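Local coordinates for B12-binding domain-containing protein (Kitasatospora setae, PDB 6WTE) that probably methylates tryptophan as a radical SAM methylase that works without radicals, using bound cobalamin and a [4Fe-4S] cluster, at residues Y20-D31 with V196-V207. Sequence-based numbering, arbitrary orientation.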
ATOM      1  N   TYR A  20       2.389  10.569  -2.216  1.00  9.95           N
ATOM      2  CA  TYR A  20       1.190  11.333  -1.891  1.00  9.96           C
ATOM      3  C   TYR A  20       1.177  11.756  -0.428  1.00 12.05           C
ATOM      4  O   TYR A  20       0.734  12.864  -0.094  1.00 10.24           O
ATOM      5  CB  TYR A  20      -0.020  10.459  -2.234  1.00 10.29           C
ATOM      6  CG  TYR A  20      -1.390  11.088  -2.188  1.00 12.57           C
ATOM      7  CD1 TYR A  20      -1.573  12.464  -2.071  1.00 11.31           C
ATOM      8  CD2 TYR A  20      -2.519  10.280  -2.278  1.00 12.33           C
ATOM      9  CE1 TYR A  20      -2.851  13.008  -2.041  1.00 11.87           C
ATOM     10  CE2 TYR A  20      -3.790  10.815  -2.254  1.00 13.67           C
ATOM     11  CZ  TYR A  20      -3.954  12.176  -2.137  1.00 15.42           C
ATOM     12  OH  TYR A  20      -5.234  12.693  -2.111  1.00 13.58           O
ATOM     13  N   ALA A  21       1.685  10.888   0.455  1.00  9.92           N
ATOM     14  CA  ALA A  21       1.761  11.206   1.879  1.00 12.11           C
ATOM     15  C   ALA A  21       2.378  12.574   2.116  1.00 10.62           C
ATOM     16  O   ALA A  21       1.892  13.349   2.946  1.00 11.03           O
ATOM     17  CB  ALA A  21       2.580  10.141   2.607  1.00 10.14           C
ATOM     18  N   LEU A  22       3.440  12.898   1.380  1.00 10.11           N
ATOM     19  CA  LEU A  22       4.134  14.151   1.635  1.00 10.35           C
ATOM     20  C   LEU A  22       3.293  15.357   1.222  1.00 10.54           C
ATOM     21  O   LEU A  22       3.397  16.422   1.843  1.00 13.03           O
ATOM     22  CB  LEU A  22       5.498  14.143   0.932  1.00 10.90           C
ATOM     23  CG  LEU A  22       6.488  13.050   1.373  1.00 11.73           C
ATOM     24  CD1 LEU A  22       7.903  13.342   0.864  1.00 13.03           C
ATOM     25  CD2 LEU A  22       6.508  12.882   2.899  1.00 11.57           C
ATOM     26  N   ASP A  23       2.431  15.212   0.208  1.00 10.52           N
ATOM     27  CA  ASP A  23       1.530  16.310  -0.127  1.00 12.66           C
ATOM     28  C   ASP A  23       0.506  16.532   0.980  1.00 12.17           C
ATOM     29  O   ASP A  23       0.166  17.679   1.299  1.00 11.53           O
ATOM     30  CB  ASP A  23       0.821  16.048  -1.459  1.00 13.88           C
ATOM     31  CG  ASP A  23       1.652  16.455  -2.673  1.00 11.93           C
ATOM     32  OD1 ASP A  23       2.633  17.224  -2.532  1.00 16.14           O
ATOM     33  OD2 ASP A  23       1.299  16.025  -3.794  1.00 12.18           O
ATOM     34  N   VAL A  24      -0.005  15.446   1.568  1.00 10.91           N
ATOM     35  CA  VAL A  24      -0.928  15.569   2.695  1.00 10.75           C
ATOM     36  C   VAL A  24      -0.241  16.267   3.864  1.00 12.94           C
ATOM     37  O   VAL A  24      -0.792  17.196   4.469  1.00 12.75           O
ATOM     38  CB  VAL A  24      -1.457  14.184   3.114  1.00 10.13           C
ATOM     39  CG1 VAL A  24      -2.453  14.327   4.258  1.00 13.02           C
ATOM     40  CG2 VAL A  24      -2.103  13.457   1.934  1.00 10.03           C
ATOM     41  N   LEU A  25       0.973  15.824   4.197  1.00 10.45           N
ATOM     42  CA  LEU A  25       1.687  16.397   5.336  1.00 10.58           C
ATOM     43  C   LEU A  25       2.086  17.841   5.072  1.00 12.96           C
ATOM     44  O   LEU A  25       2.023  18.680   5.979  1.00 13.76           O
ATOM     45  CB  LEU A  25       2.921  15.555   5.656  1.00 10.44           C
ATOM     46  CG  LEU A  25       2.675  14.096   6.014  1.00 10.16           C
ATOM     47  CD1 LEU A  25       4.020  13.411   6.267  1.00 13.67           C
ATOM     48  CD2 LEU A  25       1.782  13.997   7.243  1.00 12.98           C
ATOM     49  N   THR A  26       2.507  18.145   3.840  1.00 11.83           N
ATOM     50  CA  THR A  26       2.891  19.513   3.503  1.00 13.45           C
ATOM     51  C   THR A  26       1.715  20.463   3.688  1.00 14.15           C
ATOM     52  O   THR A  26       1.857  21.533   4.284  1.00 12.91           O
ATOM     53  CB  THR A  26       3.422  19.581   2.070  1.00 13.29           C
ATOM     54  OG1 THR A  26       4.646  18.837   1.970  1.00 13.59           O
ATOM     55  CG2 THR A  26       3.651  21.037   1.638  1.00 13.33           C
ATOM     56  N   THR A  27       0.532  20.070   3.203  1.00 12.05           N
ATOM     57  CA  THR A  27      -0.636  20.943   3.315  1.00 15.31           C
ATOM     58  C   THR A  27      -0.932  21.280   4.769  1.00 15.67           C
ATOM     59  O   THR A  27      -1.101  22.451   5.128  1.00 14.97           O
ATOM     60  CB  THR A  27      -1.851  20.282   2.662  1.00 14.47           C
ATOM     61  OG1 THR A  27      -1.625  20.170   1.254  1.00 19.63           O
ATOM     62  CG2 THR A  27      -3.112  21.107   2.903  1.00 15.99           C
ATOM     63  N   ALA A  28      -0.983  20.257   5.626  1.00 13.73           N
ATOM     64  CA  ALA A  28      -1.311  20.474   7.029  1.00 14.18           C
ATOM     65  C   ALA A  28      -0.261  21.343   7.710  1.00 12.44           C
ATOM     66  O   ALA A  28      -0.591  22.284   8.440  1.00 12.36           O
ATOM     67  CB  ALA A  28      -1.441  19.130   7.740  1.00 14.84           C
ATOM     68  N   LEU A  29       1.014  21.037   7.482  1.00 11.76           N
ATOM     69  CA  LEU A  29       2.074  21.803   8.129  1.00 13.54           C
ATOM     70  C   LEU A  29       2.078  23.251   7.657  1.00 14.54           C
ATOM     71  O   LEU A  29       2.198  24.173   8.469  1.00 15.25           O
ATOM     72  CB  LEU A  29       3.421  21.143   7.863  1.00 12.22           C
ATOM     73  CG  LEU A  29       3.734  19.893   8.682  1.00 13.04           C
ATOM     74  CD1 LEU A  29       4.955  19.225   8.090  1.00 12.28           C
ATOM     75  CD2 LEU A  29       3.961  20.267  10.144  1.00 12.70           C
ATOM     76  N   GLU A  30       1.921  23.471   6.349  1.00 12.66           N
ATOM     77  CA  GLU A  30       1.877  24.840   5.842  1.00 16.74           C
ATOM     78  C   GLU A  30       0.676  25.600   6.392  1.00 18.42           C
ATOM     79  O   GLU A  30       0.789  26.782   6.741  1.00 17.26           O
ATOM     80  CB  GLU A  30       1.854  24.835   4.312  1.00 14.61           C
ATOM     81  CG  GLU A  30       3.174  24.423   3.681  1.00 17.15           C
ATOM     82  CD  GLU A  30       3.144  24.494   2.165  1.00 20.96           C
ATOM     83  OE1 GLU A  30       2.036  24.482   1.594  1.00 16.98           O
ATOM     84  OE2 GLU A  30       4.230  24.559   1.551  1.00 23.56           O
ATOM     85  N   ASP A  31      -0.483  24.939   6.484  1.00 15.79           N
ATOM     86  CA  ASP A  31      -1.671  25.598   7.013  1.00 18.14           C
ATOM     87  C   ASP A  31      -1.514  25.973   8.481  1.00 18.60           C
ATOM     88  O   ASP A  31      -2.191  26.896   8.946  1.00 19.70           O
ATOM     89  CB  ASP A  31      -2.906  24.709   6.826  1.00 21.78           C
ATOM     90  CG  ASP A  31      -3.360  24.625   5.374  1.00 21.62           C
ATOM     91  OD1 ASP A  31      -2.757  25.291   4.506  1.00 22.54           O
ATOM     92  OD2 ASP A  31      -4.329  23.891   5.099  1.00 23.73           O
ATOM     93  N   VAL A 196      -8.224  20.672   1.294  1.00 16.59           N
ATOM     94  CA  VAL A 196      -7.784  20.228  -0.023  1.00 15.11           C
ATOM     95  C   VAL A 196      -6.279  20.020   0.053  1.00 17.10           C
ATOM     96  O   VAL A 196      -5.538  20.931   0.431  1.00 21.46           O
ATOM     97  CB  VAL A 196      -8.149  21.257  -1.103  1.00 18.52           C
ATOM     98  CG1 VAL A 196      -7.544  20.860  -2.440  1.00 18.15           C
ATOM     99  CG2 VAL A 196      -9.660  21.418  -1.203  1.00 19.23           C
ATOM    100  N   TYR A 197      -5.820  18.823  -0.289  1.00 14.37           N
ATOM    101  CA  TYR A 197      -4.387  18.558  -0.278  1.00 17.55           C
ATOM    102  C   TYR A 197      -3.773  19.199  -1.516  1.00 16.64           C
ATOM    103  O   TYR A 197      -4.210  18.930  -2.639  1.00 15.57           O
ATOM    104  CB  TYR A 197      -4.107  17.056  -0.230  1.00 14.20           C
ATOM    105  CG  TYR A 197      -4.823  16.311   0.889  1.00 14.80           C
ATOM    106  CD1 TYR A 197      -5.130  16.930   2.102  1.00 16.03           C
ATOM    107  CD2 TYR A 197      -5.204  14.987   0.719  1.00 13.91           C
ATOM    108  CE1 TYR A 197      -5.798  16.241   3.110  1.00 15.16           C
ATOM    109  CE2 TYR A 197      -5.853  14.295   1.717  1.00 14.19           C
ATOM    110  CZ  TYR A 197      -6.155  14.923   2.906  1.00 13.75           C
ATOM    111  OH  TYR A 197      -6.817  14.210   3.890  1.00 13.29           O
ATOM    112  N   ARG A 198      -2.803  20.088  -1.317  1.00 14.67           N
ATOM    113  CA  ARG A 198      -2.238  20.828  -2.439  1.00 14.39           C
ATOM    114  C   ARG A 198      -1.286  19.926  -3.217  1.00 15.92           C
ATOM    115  O   ARG A 198      -0.362  19.336  -2.646  1.00 16.23           O
ATOM    116  CB  ARG A 198      -1.555  22.104  -1.949  1.00 19.20           C
ATOM    117  CG  ARG A 198      -2.569  23.138  -1.453  1.00 17.30           C
ATOM    118  CD  ARG A 198      -1.947  24.479  -1.093  1.00 20.58           C
ATOM    119  NE  ARG A 198      -1.152  24.407   0.128  1.00 20.68           N
ATOM    120  CZ  ARG A 198      -1.633  24.594   1.355  1.00 24.25           C
ATOM    121  NH1 ARG A 198      -2.918  24.873   1.537  1.00 26.27           N
ATOM    122  NH2 ARG A 198      -0.822  24.507   2.402  1.00 22.62           N
ATOM    123  N   ARG A 199      -1.545  19.789  -4.514  1.00 11.93           N
ATOM    124  CA  ARG A 199      -0.772  18.924  -5.398  1.00 15.04           C
ATOM    125  C   ARG A 199      -0.086  19.821  -6.413  1.00 15.52           C
ATOM    126  O   ARG A 199      -0.743  20.384  -7.293  1.00 18.96           O
ATOM    127  CB  ARG A 199      -1.664  17.893  -6.091  1.00 15.62           C
ATOM    128  CG  ARG A 199      -2.727  17.279  -5.186  1.00 12.80           C
ATOM    129  CD  ARG A 199      -2.111  16.479  -4.020  1.00 12.75           C
ATOM    130  NE  ARG A 199      -1.391  15.291  -4.475  1.00 14.42           N
ATOM    131  CZ  ARG A 199      -1.982  14.184  -4.917  1.00 14.74           C
ATOM    132  NH1 ARG A 199      -3.309  14.118  -4.971  1.00 13.13           N
ATOM    133  NH2 ARG A 199      -1.251  13.146  -5.312  1.00 11.76           N
ATOM    134  N   ARG A 200       1.227  19.959  -6.286  1.00 14.28           N
ATOM    135  CA  ARG A 200       1.985  20.911  -7.079  1.00 14.75           C
ATOM    136  C   ARG A 200       2.835  20.181  -8.106  1.00 14.71           C
ATOM    137  O   ARG A 200       3.095  18.982  -7.993  1.00 13.57           O
ATOM    138  CB  ARG A 200       2.873  21.780  -6.178  1.00 18.01           C
ATOM    139  CG  ARG A 200       2.111  22.615  -5.152  1.00 18.81           C
ATOM    140  CD  ARG A 200       3.090  23.321  -4.218  1.00 25.84           C
ATOM    141  NE  ARG A 200       2.464  24.339  -3.376  1.00 30.67           N
ATOM    142  CZ  ARG A 200       2.319  24.245  -2.057  1.00 28.89           C
ATOM    143  NH1 ARG A 200       2.749  23.169  -1.408  1.00 28.90           N
ATOM    144  NH2 ARG A 200       1.745  25.234  -1.379  1.00 24.16           N
ATOM    145  N   SER A 201       3.263  20.924  -9.121  1.00 16.23           N
ATOM    146  CA  SER A 201       4.144  20.401 -10.153  1.00 17.12           C
ATOM    147  C   SER A 201       5.160  21.464 -10.532  1.00 16.06           C
ATOM    148  O   SER A 201       4.835  22.653 -10.587  1.00 18.60           O
ATOM    149  CB  SER A 201       3.361  19.970 -11.395  1.00 16.08           C
ATOM    150  OG  SER A 201       2.492  18.897 -11.098  1.00 16.03           O
ATOM    151  N   GLY A 202       6.390  21.028 -10.788  1.00 14.87           N
ATOM    152  CA  GLY A 202       7.443  21.944 -11.178  1.00 17.20           C
ATOM    153  C   GLY A 202       7.900  22.898 -10.099  1.00 17.03           C
ATOM    154  O   GLY A 202       8.600  23.865 -10.411  1.00 15.70           O
ATOM    155  N   VAL A 203       7.530  22.667  -8.845  1.00 14.51           N
ATOM    156  CA  VAL A 203       7.908  23.542  -7.738  1.00 14.07           C
ATOM    157  C   VAL A 203       9.089  22.905  -7.014  1.00 14.19           C
ATOM    158  O   VAL A 203       8.968  21.766  -6.542  1.00 13.49           O
ATOM    159  CB  VAL A 203       6.741  23.778  -6.770  1.00 18.92           C
ATOM    160  CG1 VAL A 203       7.189  24.698  -5.622  1.00 16.82           C
ATOM    161  CG2 VAL A 203       5.554  24.369  -7.506  1.00 16.41           C
ATOM    162  N   PRO A 204      10.227  23.586  -6.902  1.00 17.23           N
ATOM    163  CA  PRO A 204      11.363  23.003  -6.179  1.00 17.61           C
ATOM    164  C   PRO A 204      11.001  22.686  -4.735  1.00 15.40           C
ATOM    165  O   PRO A 204      10.245  23.415  -4.087  1.00 17.03           O
ATOM    166  CB  PRO A 204      12.436  24.093  -6.264  1.00 15.69           C
ATOM    167  CG  PRO A 204      12.053  24.896  -7.483  1.00 17.84           C
ATOM    168  CD  PRO A 204      10.559  24.880  -7.525  1.00 19.22           C
ATOM    169  N   ARG A 205      11.531  21.564  -4.249  1.00 18.55           N
ATOM    170  CA  ARG A 205      11.371  21.135  -2.858  1.00 16.25           C
ATOM    171  C   ARG A 205       9.907  20.943  -2.473  1.00 16.39           C
ATOM    172  O   ARG A 205       9.526  21.108  -1.310  1.00 15.95           O
ATOM    173  CB  ARG A 205      12.069  22.102  -1.899  1.00 18.69           C
ATOM    174  CG  ARG A 205      13.497  22.390  -2.335  1.00 22.51           C
ATOM    175  CD  ARG A 205      14.399  22.720  -1.173  1.00 24.82           C
ATOM    176  NE  ARG A 205      15.805  22.522  -1.523  1.00 32.45           N
ATOM    177  CZ  ARG A 205      16.811  23.247  -1.041  1.00 34.16           C
ATOM    178  NH1 ARG A 205      16.577  24.243  -0.193  1.00 25.48           N
ATOM    179  NH2 ARG A 205      18.054  22.984  -1.421  1.00 32.38           N
ATOM    180  N   LYS A 206       9.084  20.583  -3.452  1.00 14.21           N
ATOM    181  CA  LYS A 206       7.748  20.055  -3.239  1.00 16.25           C
ATOM    182  C   LYS A 206       7.604  18.833  -4.136  1.00 15.63           C
ATOM    183  O   LYS A 206       8.308  18.704  -5.143  1.00 14.73           O
ATOM    184  CB  LYS A 206       6.653  21.082  -3.566  1.00 15.82           C
ATOM    185  CG  LYS A 206       6.698  22.359  -2.747  1.00 19.42           C
ATOM    186  CD  LYS A 206       6.379  22.068  -1.290  1.00 18.63           C
ATOM    187  CE  LYS A 206       6.424  23.332  -0.462  1.00 21.13           C
ATOM    188  NZ  LYS A 206       7.788  23.911  -0.426  1.00 24.96           N
ATOM    189  N   VAL A 207       6.708  17.916  -3.755  1.00 12.46           N
ATOM    190  CA  VAL A 207       6.460  16.752  -4.601  1.00 11.65           C
ATOM    191  C   VAL A 207       6.069  17.228  -5.995  1.00 13.55           C
ATOM    192  O   VAL A 207       5.181  18.077  -6.153  1.00 14.61           O
ATOM    193  CB  VAL A 207       5.377  15.844  -3.992  1.00 11.27           C
ATOM    194  CG1 VAL A 207       5.045  14.717  -4.944  1.00 13.31           C
ATOM    195  CG2 VAL A 207       5.840  15.258  -2.655  1.00 11.05           C
TER
HETATM  196  O   HOH W   1       4.903  18.353  -1.302  1.00 13.63           O
HETATM  197  O   HOH W   2       3.229  18.905  -4.559  1.00 14.61           O
HETATM  198  O   HOH W   3       1.583  13.350  -4.624  1.00 16.68           O
HETATM  199  O   HOH W   4       0.952  19.993  -0.524  1.00 21.50           O
HETATM  200  O   HOH W   5       3.037  20.681  -2.201  1.00 23.12           O
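The irregular chain 196-207 flanks helix 20-31, coming nearest where the CA atoms of V24 and Y197 lie 5.5 Å apart, and doubles back through a type II beta turn, V203 to K206, so that V207 also reaches the helix. Near Y20 the flat guanidinium of R199 stacks on the tyrosine ring, centres 3.8 Å apart and planes at 16°, a cation-pi arrangement. Bent at chi2 (-63°) and again at chi3, the arginine folds back over the ring, while its NE makes a salt bridge to D23 OD2 (2.9 Å) on the anti side of the carboxylate. E255 holds R199 NH1 by a salt bridge and Y20 OH by a hydrogen bond, tying both together at the hydroxyl end of the ring. The short side chain of D23 suits a buried hub: waters link its oxygens to R200 N, V207 N and R199 NH2, and N209 ND2 binds OD2 as well. One turn on, T27 OG1 accepts a nearly straight bond (167°) from R198 N at 2.8 Å and gives its own proton to D23 O, as a hydroxyl can. Apolar V24 lays CG2 over a face of the Y197 ring, a CH-pi contact 4.0 Å from the centroid. Toward the partly exposed helix end, the long arginines R198 and R200 reach the carboxylates of E30 and D31 in a salt-bridge network. R198 NH1 and NH2 both grip D31 OD1; NH2 also meets the anti lone pair of E30 OE1 at 3.0 Å, R200 NH2 its syn lone pair at 3.1 Å. In the B12-binding domain, the helix packs L22 and T26 against strands 4-9 and 35-40, while Y20, A21, V24 and L25 touch cobalamin; chain 196-207 separates it from helix 249-261 of the radical SAM core, which V196 and R199 touch.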